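Local coordinates for protein transcription factor GAMBIF1 (Anopheles gambiae, PDB 1BVO) that probably activates transcription as a Dorsal-like Rel protein of insect immunity, its specificity domain, the part crystallised here, gripping DNA, at residues L14-I28 and T96-K108. Sequence-based numbering, arbitrary orientation.
Sequences LRFRYECEGRSAGSI and TFNNLGIQCVKKK. With nucleotides of chain B; nucleotides of chain A.
Cys104 sets its sulfur squarely over one face of the Tyr18 ring, with SG 3.6 Å from the ring centroid and 6° off the normal. The opposite face is covered by the C2' sugar carbon of DT9 of chain A or DA9 of chain B, two alternative nucleotides modelled at one site, and Lys106 CB abuts the ring edge. Held flat in this way, the phenol places OH 2.6 Å from OP2 of DT9 of chain A or 2.7 Å from OP2 of DA9 of chain B. Lys107 N donates to OP1 of the same phosphate in either copy. Lys106, its chain extended beyond CG, carries NZ to OP1 of DT10 of chain A and also bonds a phosphate of another modelled nucleotide. Residues 14-28 contain the DNA recognition loop of the Rel homology domain: the Arg17 guanidinium is gripped in its plane by Glu21 OE2, with Arg23 NH1 over one face and Arg15 CG over the other, and Arg17 NH2 and Arg23 NH2 each bond a guanine N7. The backbone of Arg17 forms a single beta bridge with Gln103, Arg17 N bonding Ile102 O at 3.2 Å and Cys104 N bonding Arg17 O at 2.9 Å. With chi1 at -59°, Ile102 turns CG2 over the centre of the Phe16 ring in a CH-pi contact, 4.0 Å from the centroid, while CD1 on its other branch meets Ile28 CD1 at 3.4 Å. Farther along, Ile28 N bonds Leu100 O, and Asn99 ND2 donates to Ser27 OG at 2.7 Å, as Asn99 OD1 accepts from Lys76 N.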
# COMPACT_ATOMS: atom_id res chain seq x y z
N LEU C 14 19.54 -5.30 -10.70
CA LEU C 14 18.77 -5.99 -9.68
C LEU C 14 17.59 -5.16 -9.26
O LEU C 14 17.71 -3.95 -9.05
CB LEU C 14 19.65 -6.29 -8.45
CG LEU C 14 18.97 -6.99 -7.26
CD1 LEU C 14 18.63 -8.42 -7.62
CD2 LEU C 14 19.88 -6.96 -6.04
N ARG C 15 16.43 -5.80 -9.23
CA ARG C 15 15.25 -5.11 -8.79
C ARG C 15 15.25 -5.20 -7.28
O ARG C 15 15.61 -6.23 -6.70
CB ARG C 15 14.00 -5.75 -9.38
CG ARG C 15 12.84 -5.89 -8.40
CD ARG C 15 11.67 -5.05 -8.83
NE ARG C 15 11.39 -5.25 -10.25
CZ ARG C 15 10.22 -5.65 -10.73
NH1 ARG C 15 9.22 -5.89 -9.92
NH2 ARG C 15 10.07 -5.82 -12.04
N PHE C 16 14.93 -4.08 -6.66
CA PHE C 16 14.85 -3.95 -5.21
C PHE C 16 13.49 -4.56 -4.87
O PHE C 16 12.51 -4.37 -5.61
CB PHE C 16 14.86 -2.47 -4.79
CG PHE C 16 16.10 -1.70 -5.18
CD1 PHE C 16 17.12 -2.29 -5.94
CD2 PHE C 16 16.24 -0.37 -4.81
CE1 PHE C 16 18.26 -1.55 -6.31
CE2 PHE C 16 17.36 0.38 -5.17
CZ PHE C 16 18.38 -0.21 -5.93
N ARG C 17 13.42 -5.27 -3.76
CA ARG C 17 12.15 -5.89 -3.40
C ARG C 17 11.64 -5.36 -2.07
O ARG C 17 12.44 -4.97 -1.21
CB ARG C 17 12.30 -7.42 -3.40
CG ARG C 17 12.76 -7.98 -4.74
CD ARG C 17 11.59 -8.50 -5.59
NE ARG C 17 12.07 -8.89 -6.91
CZ ARG C 17 11.29 -9.23 -7.92
NH1 ARG C 17 9.98 -9.25 -7.81
NH2 ARG C 17 11.85 -9.52 -9.09
N TYR C 18 10.32 -5.25 -1.95
CA TYR C 18 9.70 -4.78 -0.72
C TYR C 18 9.56 -5.96 0.22
O TYR C 18 9.48 -7.10 -0.23
CB TYR C 18 8.30 -4.19 -0.96
CG TYR C 18 8.27 -2.92 -1.79
CD1 TYR C 18 8.38 -2.97 -3.17
CD2 TYR C 18 8.13 -1.66 -1.18
CE1 TYR C 18 8.37 -1.82 -3.94
CE2 TYR C 18 8.12 -0.50 -1.95
CZ TYR C 18 8.24 -0.59 -3.33
OH TYR C 18 8.25 0.51 -4.14
N GLU C 19 9.53 -5.68 1.51
CA GLU C 19 9.38 -6.70 2.54
C GLU C 19 8.11 -7.50 2.24
O GLU C 19 8.09 -8.73 2.35
CB GLU C 19 9.28 -6.03 3.91
CG GLU C 19 9.32 -6.98 5.08
CD GLU C 19 9.49 -6.27 6.42
OE1 GLU C 19 9.50 -5.01 6.44
OE2 GLU C 19 9.61 -6.97 7.45
N CYS C 20 7.09 -6.80 1.75
CA CYS C 20 5.81 -7.41 1.40
C CYS C 20 5.94 -8.47 0.30
O CYS C 20 4.98 -9.20 0.04
CB CYS C 20 4.82 -6.34 0.93
SG CYS C 20 5.08 -5.89 -0.80
N GLU C 21 7.07 -8.51 -0.40
CA GLU C 21 7.25 -9.49 -1.47
C GLU C 21 7.77 -10.84 -1.00
O GLU C 21 7.77 -11.80 -1.78
CB GLU C 21 8.15 -8.93 -2.58
CG GLU C 21 7.38 -8.19 -3.65
CD GLU C 21 8.28 -7.65 -4.75
OE1 GLU C 21 9.00 -6.66 -4.49
OE2 GLU C 21 8.27 -8.21 -5.87
N GLY C 22 8.24 -10.89 0.24
CA GLY C 22 8.74 -12.13 0.82
C GLY C 22 9.69 -12.95 -0.03
O GLY C 22 9.45 -14.13 -0.28
N ARG C 23 10.78 -12.34 -0.47
CA ARG C 23 11.79 -13.02 -1.28
C ARG C 23 13.15 -12.95 -0.59
O ARG C 23 13.26 -12.45 0.53
CB ARG C 23 11.90 -12.35 -2.64
CG ARG C 23 10.71 -12.53 -3.55
CD ARG C 23 11.12 -12.07 -4.91
NE ARG C 23 10.20 -12.52 -5.95
CZ ARG C 23 10.57 -12.74 -7.21
NH1 ARG C 23 11.83 -12.56 -7.57
NH2 ARG C 23 9.68 -13.15 -8.09
N SER C 24 14.19 -13.39 -1.30
CA SER C 24 15.55 -13.39 -0.76
C SER C 24 16.24 -12.12 -1.23
O SER C 24 17.45 -11.91 -0.98
CB SER C 24 16.34 -14.58 -1.30
OG SER C 24 15.47 -15.63 -1.68
N ALA C 25 15.49 -11.37 -2.05
CA ALA C 25 15.88 -10.11 -2.69
C ALA C 25 16.91 -10.30 -3.80
O ALA C 25 17.02 -9.45 -4.70
CB ALA C 25 16.36 -9.08 -1.67
N GLY C 26 17.57 -11.46 -3.80
CA GLY C 26 18.55 -11.79 -4.81
C GLY C 26 19.97 -11.46 -4.42
O GLY C 26 20.34 -11.51 -3.24
N SER C 27 20.77 -11.16 -5.43
CA SER C 27 22.17 -10.80 -5.26
C SER C 27 22.53 -9.78 -6.33
O SER C 27 22.08 -9.86 -7.48
CB SER C 27 23.07 -12.01 -5.38
OG SER C 27 22.80 -12.95 -4.37
N ILE C 28 23.33 -8.81 -5.91
CA ILE C 28 23.80 -7.72 -6.76
C ILE C 28 25.01 -8.18 -7.55
O ILE C 28 26.06 -8.45 -6.98
CB ILE C 28 24.25 -6.54 -5.91
CG1 ILE C 28 23.06 -5.85 -5.27
CG2 ILE C 28 25.08 -5.57 -6.71
CD1 ILE C 28 23.48 -5.01 -4.11
N THR C 96 34.22 -10.96 -1.11
CA THR C 96 33.42 -10.83 -2.29
C THR C 96 32.00 -11.06 -1.81
O THR C 96 31.72 -12.06 -1.13
CB THR C 96 33.95 -11.85 -3.30
OG1 THR C 96 35.29 -11.47 -3.68
CG2 THR C 96 33.09 -11.93 -4.53
N PHE C 97 31.14 -10.07 -2.03
CA PHE C 97 29.75 -10.15 -1.61
C PHE C 97 28.96 -10.86 -2.67
O PHE C 97 28.54 -10.24 -3.65
CB PHE C 97 29.20 -8.76 -1.33
CG PHE C 97 29.94 -8.04 -0.24
CD1 PHE C 97 31.07 -7.29 -0.53
CD2 PHE C 97 29.56 -8.21 1.08
CE1 PHE C 97 31.81 -6.70 0.49
CE2 PHE C 97 30.29 -7.63 2.11
CZ PHE C 97 31.42 -6.88 1.82
N ASN C 98 28.74 -12.15 -2.49
CA ASN C 98 28.01 -12.93 -3.47
C ASN C 98 26.52 -13.01 -3.16
O ASN C 98 25.73 -13.40 -4.03
CB ASN C 98 28.62 -14.31 -3.60
CG ASN C 98 28.79 -14.97 -2.27
OD1 ASN C 98 27.91 -15.69 -1.81
ND2 ASN C 98 29.86 -14.62 -1.58
N ASN C 99 26.12 -12.69 -1.93
CA ASN C 99 24.70 -12.68 -1.57
C ASN C 99 24.43 -11.40 -0.78
O ASN C 99 24.55 -11.37 0.44
CB ASN C 99 24.28 -13.93 -0.77
CG ASN C 99 22.75 -14.20 -0.85
OD1 ASN C 99 22.18 -14.86 0.03
ND2 ASN C 99 22.11 -13.73 -1.90
N LEU C 100 24.21 -10.33 -1.54
CA LEU C 100 23.92 -8.99 -1.01
C LEU C 100 22.72 -8.48 -1.81
O LEU C 100 22.82 -8.24 -3.03
CB LEU C 100 25.12 -8.06 -1.22
CG LEU C 100 25.37 -6.88 -0.26
CD1 LEU C 100 25.60 -7.39 1.15
CD2 LEU C 100 26.59 -6.12 -0.75
N GLY C 101 21.58 -8.37 -1.15
CA GLY C 101 20.37 -7.91 -1.81
C GLY C 101 19.85 -6.63 -1.19
O GLY C 101 20.15 -6.32 -0.03
N ILE C 102 19.02 -5.91 -1.95
CA ILE C 102 18.51 -4.65 -1.47
C ILE C 102 17.01 -4.73 -1.31
O ILE C 102 16.28 -5.03 -2.26
CB ILE C 102 18.95 -3.52 -2.40
CG1 ILE C 102 20.48 -3.51 -2.44
CG2 ILE C 102 18.46 -2.17 -1.90
CD1 ILE C 102 21.04 -2.66 -3.52
N GLN C 103 16.57 -4.57 -0.07
CA GLN C 103 15.16 -4.60 0.27
C GLN C 103 14.74 -3.17 0.51
O GLN C 103 15.16 -2.52 1.48
CB GLN C 103 14.91 -5.45 1.51
CG GLN C 103 13.49 -5.92 1.65
CD GLN C 103 13.38 -7.15 2.53
OE1 GLN C 103 13.23 -7.04 3.75
NE2 GLN C 103 13.46 -8.34 1.91
N CYS C 104 13.93 -2.66 -0.40
CA CYS C 104 13.49 -1.29 -0.33
C CYS C 104 12.34 -1.02 0.61
O CYS C 104 11.29 -1.66 0.56
CB CYS C 104 13.12 -0.79 -1.71
SG CYS C 104 11.89 -1.84 -2.44
N VAL C 105 12.56 -0.02 1.45
CA VAL C 105 11.53 0.42 2.35
C VAL C 105 10.70 1.33 1.50
O VAL C 105 11.23 2.05 0.65
CB VAL C 105 12.09 1.31 3.44
CG1 VAL C 105 11.21 1.24 4.64
CG2 VAL C 105 13.51 0.95 3.77
N LYS C 106 9.40 1.35 1.75
CA LYS C 106 8.46 2.21 1.02
C LYS C 106 8.27 3.50 1.84
O LYS C 106 8.45 3.48 3.07
CB LYS C 106 7.13 1.46 0.83
CG LYS C 106 6.55 0.86 2.09
CD LYS C 106 5.19 0.20 1.85
CE LYS C 106 4.49 -0.08 3.19
NZ LYS C 106 3.03 -0.33 3.04
N LYS C 107 7.86 4.60 1.19
CA LYS C 107 7.69 5.90 1.85
C LYS C 107 7.10 5.89 3.26
O LYS C 107 7.71 6.41 4.19
CB LYS C 107 6.93 6.91 0.96
CG LYS C 107 7.78 7.51 -0.20
CD LYS C 107 7.06 8.60 -1.04
CE LYS C 107 7.76 8.85 -2.40
NZ LYS C 107 7.75 7.67 -3.37
N LYS C 108 5.95 5.25 3.44
CA LYS C 108 5.31 5.18 4.76
C LYS C 108 6.31 4.73 5.82
O LYS C 108 6.35 5.29 6.93
CB LYS C 108 4.07 4.25 4.76
CG LYS C 108 3.53 3.84 3.38
CD LYS C 108 2.01 3.98 3.30
CE LYS C 108 1.63 5.07 2.28
NZ LYS C 108 0.28 5.68 2.48
P DA B 9 6.74 3.14 -2.34
OP1 DA B 9 6.51 3.84 -1.04
OP2 DA B 9 8.12 2.90 -2.81
O5' DA B 9 5.85 1.83 -2.36
C5' DA B 9 4.51 1.95 -1.91
C4' DA B 9 3.73 0.70 -2.23
O4' DA B 9 3.61 0.56 -3.66
C3' DA B 9 4.31 -0.60 -1.69
O3' DA B 9 3.31 -1.17 -0.84
C2' DA B 9 4.59 -1.43 -2.95
C1' DA B 9 3.72 -0.80 -4.03
N9 DA B 9 4.26 -0.82 -5.39
C8 DA B 9 5.51 -0.40 -5.79
N7 DA B 9 5.71 -0.50 -7.09
C5 DA B 9 4.51 -1.03 -7.56
C6 DA B 9 4.08 -1.37 -8.85
N6 DA B 9 4.85 -1.24 -9.93
N1 DA B 9 2.84 -1.86 -8.98
C2 DA B 9 2.08 -2.01 -7.88
N3 DA B 9 2.38 -1.72 -6.62
C4 DA B 9 3.61 -1.23 -6.52
P DT A 9 6.67 3.13 -2.45
OP1 DT A 9 6.54 3.85 -1.17
OP2 DT A 9 8.02 2.82 -2.97
O5' DT A 9 5.80 1.81 -2.33
C5' DT A 9 4.42 1.94 -2.04
C4' DT A 9 3.67 0.67 -2.37
O4' DT A 9 3.53 0.49 -3.81
C3' DT A 9 4.26 -0.62 -1.82
O3' DT A 9 3.27 -1.19 -0.97
C2' DT A 9 4.54 -1.46 -3.08
C1' DT A 9 3.56 -0.89 -4.10
N1 DT A 9 3.87 -1.05 -5.55
C2 DT A 9 2.90 -1.59 -6.40
O2 DT A 9 1.83 -2.02 -6.00
N3 DT A 9 3.24 -1.63 -7.72
C4 DT A 9 4.42 -1.22 -8.29
O4 DT A 9 4.57 -1.29 -9.52
C5 DT A 9 5.41 -0.71 -7.35
C7 DT A 9 6.75 -0.30 -7.87
C6 DT A 9 5.08 -0.64 -6.05
P DT A 10 3.58 -2.51 -0.13
OP1 DT A 10 3.08 -2.29 1.25
OP2 DT A 10 4.99 -2.93 -0.34
O5' DT A 10 2.62 -3.55 -0.83
C5' DT A 10 2.54 -3.56 -2.24
C4' DT A 10 1.37 -4.37 -2.70
O4' DT A 10 1.32 -4.26 -4.13
C3' DT A 10 1.46 -5.86 -2.38
O3' DT A 10 0.17 -6.32 -1.98
C2' DT A 10 2.03 -6.48 -3.66
C1' DT A 10 1.67 -5.49 -4.76
N1 DT A 10 2.79 -5.20 -5.67
C2 DT A 10 2.59 -5.28 -7.04
O2 DT A 10 1.53 -5.62 -7.54
N3 DT A 10 3.69 -4.96 -7.81
C4 DT A 10 4.94 -4.58 -7.35
O4 DT A 10 5.83 -4.31 -8.16
C5 DT A 10 5.08 -4.53 -5.91
C7 DT A 10 6.40 -4.15 -5.33
C6 DT A 10 4.02 -4.84 -5.15
O HOH W 1 25.58 -9.96 -4.16